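Local atomic coordinates of CBS domain-containing protein (Pyrococcus horikoshii, PDB entry 2YZQ), a protein that is of unknown function but binds S-adenosylmethionine and, by its four CBS domains, probably acts as a ligand-sensing regulatory protein. Residues A[84-87]-A[93-96]; A[114-117]-A[122-125]. All coordinates share one frame; numbering follows the deposited sequence.

Contact 1: A[84-87]-A[93-96]; sequences KLML and RVVV
The side chain of Met86 meets that of Val94 at about a right angle, so the thioether chain lies across the valine branch rather than alongside it. Two points on Met86 define the crossing: its CG and CE both lie beside Val94 CG1, at 3.6 and 3.8 Å, as the straight chain passes it. The torsions account for this double approach. Met86 leaves the helix with CG beside the backbone N (chi1 -66°) and then runs fully extended, which carries CE past Val94 CG1, where it also comes to 4.1 Å from Arg93 CA. Val94 sends its CB toward the helix, whereas Arg93 directs its own CB away and offers the methionine only its main chain. No hydrogen bond crosses this buried contact; it is van der Waals packing, with the closest CA pair, Met86 and Arg93, 6.5 Å apart. Helix 79-89 and strand 93-97 are the last two elements of a beta-alpha-beta unit opened by strand 72-74, a unit characteristic of the CBS domain. Val94 also touches Val73 of strand 72-74 and Leu107 of strand 103-108, the two strands that flank its own, while Arg93 reaches Ile47 of strand 44-49 and makes a cation-pi contact with Tyr91.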
loop_
_atom_site.group_PDB
_atom_site.type_symbol
_atom_site.label_atom_id
_atom_site.label_comp_id
_atom_site.label_asym_id
_atom_site.label_seq_id
_atom_site.Cartn_x
_atom_site.Cartn_y
_atom_site.Cartn_z
ATOM N N LYS A 84 12.147 7.495 -2.756
ATOM C CA LYS A 84 12.436 7.689 -4.175
ATOM C C LYS A 84 12.581 6.354 -4.898
ATOM O O LYS A 84 12.118 6.195 -6.026
ATOM C CB LYS A 84 13.720 8.506 -4.351
ATOM C CG LYS A 84 13.565 9.990 -4.055
ATOM C CD LYS A 84 14.893 10.727 -4.191
ATOM C CE LYS A 84 15.502 10.544 -5.576
ATOM N NZ LYS A 84 14.610 11.047 -6.659
ATOM N N LEU A 85 13.228 5.393 -4.249
ATOM C CA LEU A 85 13.411 4.081 -4.851
ATOM C C LEU A 85 12.081 3.349 -4.971
ATOM O O LEU A 85 11.813 2.695 -5.978
ATOM C CB LEU A 85 14.396 3.247 -4.026
ATOM C CG LEU A 85 15.869 3.642 -4.162
ATOM C CD1 LEU A 85 16.714 2.881 -3.151
ATOM C CD2 LEU A 85 16.339 3.350 -5.576
ATOM N N MET A 86 11.242 3.462 -3.948
ATOM C CA MET A 86 9.943 2.804 -3.979
ATOM C C MET A 86 9.115 3.343 -5.140
ATOM O O MET A 86 8.446 2.584 -5.838
ATOM C CB MET A 86 9.195 3.036 -2.670
ATOM C CG MET A 86 9.855 2.386 -1.467
ATOM S SD MET A 86 8.923 2.734 0.034
ATOM C CE MET A 86 9.787 1.703 1.226
ATOM N N LEU A 87 9.168 4.657 -5.335
ATOM C CA LEU A 87 8.422 5.304 -6.410
ATOM C C LEU A 87 9.007 4.953 -7.775
ATOM O O LEU A 87 8.276 4.819 -8.756
ATOM C CB LEU A 87 8.433 6.822 -6.220
ATOM C CG LEU A 87 7.653 7.349 -5.012
ATOM C CD1 LEU A 87 7.985 8.817 -4.775
ATOM C CD2 LEU A 87 6.164 7.155 -5.251
ATOM N N ARG A 93 8.383 -1.961 -0.946
ATOM C CA ARG A 93 9.345 -2.192 0.118
ATOM C C ARG A 93 10.768 -2.114 -0.381
ATOM O O ARG A 93 11.031 -2.226 -1.577
ATOM C CB ARG A 93 9.105 -3.553 0.774
ATOM C CG ARG A 93 9.395 -4.740 -0.119
ATOM C CD ARG A 93 8.904 -6.030 0.516
ATOM N NE ARG A 93 7.461 -6.005 0.747
ATOM C CZ ARG A 93 6.550 -5.884 -0.214
ATOM N NH1 ARG A 93 6.925 -5.778 -1.482
ATOM N NH2 ARG A 93 5.261 -5.865 0.090
ATOM N N VAL A 94 11.682 -1.898 0.555
ATOM C CA VAL A 94 13.096 -1.827 0.244
ATOM C C VAL A 94 13.817 -2.688 1.268
ATOM O O VAL A 94 13.414 -2.756 2.427
ATOM C CB VAL A 94 13.643 -0.379 0.329
ATOM C CG1 VAL A 94 12.874 0.524 -0.630
ATOM C CG2 VAL A 94 13.541 0.146 1.755
ATOM N N VAL A 95 14.863 -3.373 0.831
ATOM C CA VAL A 95 15.637 -4.195 1.742
ATOM C C VAL A 95 16.788 -3.314 2.203
ATOM O O VAL A 95 17.393 -2.601 1.400
ATOM C CB VAL A 95 16.197 -5.459 1.044
ATOM C CG1 VAL A 95 17.053 -6.263 2.027
ATOM C CG2 VAL A 95 15.049 -6.317 0.530
ATOM N N VAL A 96 17.069 -3.340 3.501
ATOM C CA VAL A 96 18.150 -2.546 4.061
ATOM C C VAL A 96 19.334 -3.486 4.249
ATOM O O VAL A 96 19.205 -4.527 4.890
ATOM C CB VAL A 96 17.762 -1.959 5.430
ATOM C CG1 VAL A 96 18.808 -0.960 5.876
ATOM C CG2 VAL A 96 16.381 -1.309 5.348
#

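Contact 2: A[114-117]-A[122-125]; sequences RRYF and KYKG
Tyr116 OH and Tyr123 OH form a very short hydrogen bond, 2.5 Å, in which either hydroxyl could be the donor; the exact length deserves caution. Lys122 NZ gives a second, weak bond to Tyr116 OH at 3.2 Å, its chain bending at chi3 and chi4, and also bonds Ser120 OG. Tyr116 holds CG anti to the backbone N (chi1 -176°), a setting that sends its hydroxyl toward the loop, and Tyr123 OH comes up near the plane of its ring, at the edge. Tyr116, Phe117 and Tyr123 together make an aromatic cluster where helix 109-117, the last helix of a CBS-type beta-alpha-beta-beta-alpha unit, widens into a pi-type turn at 114-117 and gives way to the loop before strand 139-140. Tyr123 directs an edge at the face of Tyr116 in an offset edge-to-face pair, centroids 5.1 Å apart. It in turn receives the edge of Phe117 on one of its faces, with planes at 80° and Phe117 CD1 3.4 Å from Tyr123 CD2. An alanine in place of Tyr123 would be likely to leave the Tyr116 hydroxyl without its closest partner and open a gap beside Phe117. Outward, Phe117 packs on Val240 and Ala244 of helix 240-250, and Tyr123 on Val276 and Leu277.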
loop_
_atom_site.group_PDB
_atom_site.type_symbol
_atom_site.label_atom_id
_atom_site.label_comp_id
_atom_site.label_asym_id
_atom_site.label_seq_id
_atom_site.Cartn_x
_atom_site.Cartn_y
_atom_site.Cartn_z
ATOM N N ARG A 114 2.705 4.097 9.251
ATOM C CA ARG A 114 2.452 3.847 10.667
ATOM C C ARG A 114 3.487 4.358 11.667
ATOM O O ARG A 114 3.124 4.880 12.725
ATOM C CB ARG A 114 2.258 2.343 10.885
ATOM C CG ARG A 114 1.056 1.759 10.155
ATOM C CD ARG A 114 1.090 0.239 10.153
ATOM N NE ARG A 114 2.201 -0.272 9.352
ATOM C CZ ARG A 114 2.406 -1.558 9.084
ATOM N NH1 ARG A 114 1.572 -2.477 9.556
ATOM N NH2 ARG A 114 3.437 -1.925 8.337
ATOM N N ARG A 115 4.765 4.210 11.339
ATOM C CA ARG A 115 5.831 4.619 12.250
ATOM C C ARG A 115 6.364 6.025 12.044
ATOM O O ARG A 115 6.986 6.594 12.942
ATOM C CB ARG A 115 6.994 3.633 12.151
ATOM C CG ARG A 115 6.620 2.197 12.465
ATOM C CD ARG A 115 7.746 1.235 12.098
ATOM N NE ARG A 115 7.384 -0.148 12.405
ATOM C CZ ARG A 115 8.087 -1.213 12.032
ATOM N NH1 ARG A 115 9.203 -1.066 11.328
ATOM N NH2 ARG A 115 7.673 -2.430 12.363
ATOM N N TYR A 116 6.118 6.594 10.870
ATOM C CA TYR A 116 6.628 7.922 10.574
ATOM C C TYR A 116 5.559 8.992 10.364
ATOM O O TYR A 116 5.369 9.859 11.217
ATOM C CB TYR A 116 7.547 7.837 9.352
ATOM C CG TYR A 116 8.234 9.130 8.993
ATOM C CD1 TYR A 116 9.053 9.787 9.909
ATOM C CD2 TYR A 116 8.087 9.684 7.723
ATOM C CE1 TYR A 116 9.712 10.963 9.570
ATOM C CE2 TYR A 116 8.742 10.857 7.373
ATOM C CZ TYR A 116 9.553 11.492 8.301
ATOM O OH TYR A 116 10.208 12.652 7.957
ATOM N N PHE A 117 4.846 8.939 9.242
ATOM C CA PHE A 117 3.831 9.955 8.986
ATOM C C PHE A 117 2.786 10.083 10.092
ATOM O O PHE A 117 2.378 11.188 10.438
ATOM C CB PHE A 117 3.120 9.696 7.648
ATOM C CG PHE A 117 3.979 9.959 6.435
ATOM C CD1 PHE A 117 4.729 11.127 6.334
ATOM C CD2 PHE A 117 4.013 9.050 5.385
ATOM C CE1 PHE A 117 5.501 11.385 5.199
ATOM C CE2 PHE A 117 4.779 9.299 4.247
ATOM C CZ PHE A 117 5.524 10.466 4.155
ATOM N N LYS A 122 6.120 16.812 12.226
ATOM C CA LYS A 122 6.421 17.527 10.992
ATOM C C LYS A 122 5.332 17.529 9.924
ATOM O O LYS A 122 5.210 18.493 9.166
ATOM C CB LYS A 122 7.708 16.972 10.371
ATOM C CG LYS A 122 8.899 16.940 11.315
ATOM C CD LYS A 122 10.190 16.619 10.569
ATOM C CE LYS A 122 10.094 15.304 9.808
ATOM N NZ LYS A 122 9.800 14.158 10.710
ATOM N N TYR A 123 4.539 16.465 9.858
ATOM C CA TYR A 123 3.504 16.380 8.834
ATOM C C TYR A 123 2.111 16.823 9.234
ATOM O O TYR A 123 1.161 16.666 8.462
ATOM C CB TYR A 123 3.474 14.965 8.266
ATOM C CG TYR A 123 4.822 14.589 7.722
ATOM C CD1 TYR A 123 5.334 15.228 6.593
ATOM C CD2 TYR A 123 5.631 13.673 8.387
ATOM C CE1 TYR A 123 6.618 14.973 6.144
ATOM C CE2 TYR A 123 6.919 13.411 7.946
ATOM C CZ TYR A 123 7.408 14.065 6.825
ATOM O OH TYR A 123 8.689 13.822 6.386
ATOM N N LYS A 124 1.985 17.376 10.434
ATOM C CA LYS A 124 0.695 17.875 10.885
ATOM C C LYS A 124 0.440 19.158 10.108
ATOM O O LYS A 124 -0.695 19.624 10.000
ATOM C CB LYS A 124 0.719 18.171 12.388
ATOM C CG LYS A 124 0.764 16.929 13.261
ATOM C CD LYS A 124 0.654 17.282 14.736
ATOM C CE LYS A 124 0.545 16.033 15.590
ATOM N NZ LYS A 124 0.399 16.364 17.034
ATOM N N GLY A 125 1.513 19.716 9.556
ATOM C CA GLY A 125 1.398 20.943 8.791
ATOM C C GLY A 125 1.654 20.768 7.305
ATOM O O GLY A 125 2.424 21.523 6.709
#

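In the fold
Contact 1 is wholly buried, while contact 2 mixes three buried aromatic residues with the exposed Lys122; their centres lie about 13 and 17 Å from the centre of the chain. They share no element: contact 1 pairs a helix with its following strand, contact 2 the end of a later helix with an irregular loop. The chain nevertheless connects them closely, because strand 103-108 borders strand 93-97 and leads directly into helix 109-117. Their nearest atoms remain about 9 Å apart. Chemistry follows position: aliphatic and thioether packing without polar bonds against the sheet, ring stacking with bonded hydroxyls where the chain meets helix 240-250 of the fourth CBS domain.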